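Local coordinates for putative OMPA family lipoprotein (Burkholderia pseudomallei, PDB 4B5C) that probably works in the Tol-Pal system, which supports outer membrane integrity and invagination during cell division, at residues S42-D45 with Q46-A49. Residues are numbered along the deposited sequence; the frame is centred on the assembly and turned at random.
Sequences SVQD and QYQA
Gln44 and Gln46 run side by side, both chains extended beyond CG and pointing the same way. Gln46 NE2 donates to Gln44 OE1 at 2.5 Å, short for such a bond, and the exact length is doubtful. The donor lies almost in line with the acceptor's C=O, while the N-H angle is bent. The two amide planes are 29° apart. Gln46 reaches this place with CG between its backbone N and carbonyl carbon (chi1 61°).

Tyr47 lies alongside Gln44 on the same course. Its ring turns an edge to that residue: Gln44 OE1 sits 3.5 Å from CE2, near the ring plane, and Gln44 CB is 3.9 Å from CD2. Val43 CG1 touches Tyr47 CB at 4.2 Å. Beyond the contact, Tyr47 OH accepts a weak hydrogen bond from the backbone N of Tyr35.

The backbone turns here through a 3-10 segment into helix 48-60, with Tyr47 as N-cap. Gln48 N bonds to Asp45 O at 3.1 Å, and Tyr47 N makes a weak bond to Gln44 O. The extended Gln48 chain runs beside Asp45, its CG 3.1 Å from Asp45 O.

Gln44 OE1 thus accepts an amide N-H and faces an aromatic edge. The paired amides lie at the protein surface, where water could compete for their bond.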
loop_
_atom_site.group_PDB
_atom_site.type_symbol
_atom_site.label_atom_id
_atom_site.label_comp_id
_atom_site.label_asym_id
_atom_site.label_seq_id
_atom_site.Cartn_x
_atom_site.Cartn_y
_atom_site.Cartn_z
ATOM N N SER A 42 9.768 5.269 -1.217
ATOM C CA SER A 42 10.385 4.902 0.048
ATOM C C SER A 42 9.346 4.906 1.161
ATOM O O SER A 42 8.615 5.881 1.329
ATOM C CB SER A 42 11.510 5.879 0.390
ATOM O OG SER A 42 12.439 5.982 -0.673
ATOM N N VAL A 43 9.283 3.814 1.916
ATOM C CA VAL A 43 8.357 3.704 3.038
ATOM C C VAL A 43 8.863 4.491 4.246
ATOM O O VAL A 43 9.819 4.083 4.907
ATOM C CB VAL A 43 8.137 2.236 3.453
ATOM C CG1 VAL A 43 7.068 2.144 4.535
ATOM C CG2 VAL A 43 7.759 1.389 2.246
ATOM N N GLN A 44 8.209 5.615 4.527
ATOM C CA GLN A 44 8.575 6.474 5.652
ATOM C C GLN A 44 8.540 5.710 6.977
ATOM O O GLN A 44 7.896 4.667 7.079
ATOM C CB GLN A 44 7.642 7.686 5.705
ATOM C CG GLN A 44 7.639 8.516 4.426
ATOM C CD GLN A 44 6.448 9.453 4.328
ATOM O OE1 GLN A 44 5.716 9.653 5.300
ATOM N NE2 GLN A 44 6.244 10.027 3.149
ATOM N N ASP A 45 9.231 6.236 7.986
ATOM C CA ASP A 45 9.327 5.575 9.288
ATOM C C ASP A 45 8.000 5.540 10.052
ATOM O O ASP A 45 7.786 4.663 10.892
ATOM C CB ASP A 45 10.409 6.231 10.154
ATOM C CG ASP A 45 11.814 5.796 9.769
ATOM O OD1 ASP A 45 11.990 4.638 9.331
ATOM O OD2 ASP A 45 12.746 6.616 9.914
ATOM N N GLN A 46 7.115 6.490 9.760
ATOM C CA GLN A 46 5.848 6.604 10.478
ATOM C C GLN A 46 4.901 5.439 10.195
ATOM O O GLN A 46 3.876 5.286 10.861
ATOM C CB GLN A 46 5.156 7.933 10.155
ATOM C CG GLN A 46 4.803 8.112 8.688
ATOM C CD GLN A 46 4.045 9.400 8.417
ATOM O OE1 GLN A 46 3.032 9.685 9.055
ATOM N NE2 GLN A 46 4.537 10.186 7.466
ATOM N N TYR A 47 5.250 4.620 9.208
ATOM C CA TYR A 47 4.418 3.482 8.830
ATOM C C TYR A 47 4.970 2.156 9.347
ATOM O O TYR A 47 4.475 1.088 8.985
ATOM C CB TYR A 47 4.247 3.425 7.311
ATOM C CG TYR A 47 3.577 4.649 6.736
ATOM C CD1 TYR A 47 2.198 4.791 6.782
ATOM C CD2 TYR A 47 4.324 5.663 6.151
ATOM C CE1 TYR A 47 1.578 5.910 6.262
ATOM C CE2 TYR A 47 3.714 6.786 5.626
ATOM C CZ TYR A 47 2.340 6.904 5.686
ATOM O OH TYR A 47 1.721 8.016 5.168
ATOM N N GLN A 48 5.993 2.227 10.192
ATOM C CA GLN A 48 6.600 1.025 10.757
ATOM C C GLN A 48 5.605 0.252 11.621
ATOM O O GLN A 48 5.471 -0.967 11.490
ATOM C CB GLN A 48 7.844 1.383 11.574
ATOM C CG GLN A 48 9.047 1.798 10.739
ATOM C CD GLN A 48 10.244 2.177 11.593
ATOM O OE1 GLN A 48 11.384 1.842 11.270
ATOM N NE2 GLN A 48 9.988 2.881 12.692
ATOM N N ALA A 49 4.912 0.967 12.501
ATOM C CA ALA A 49 3.931 0.349 13.387
ATOM C C ALA A 49 2.821 -0.323 12.587
ATOM O O ALA A 49 2.421 -1.452 12.882
ATOM C CB ALA A 49 3.350 1.382 14.338
#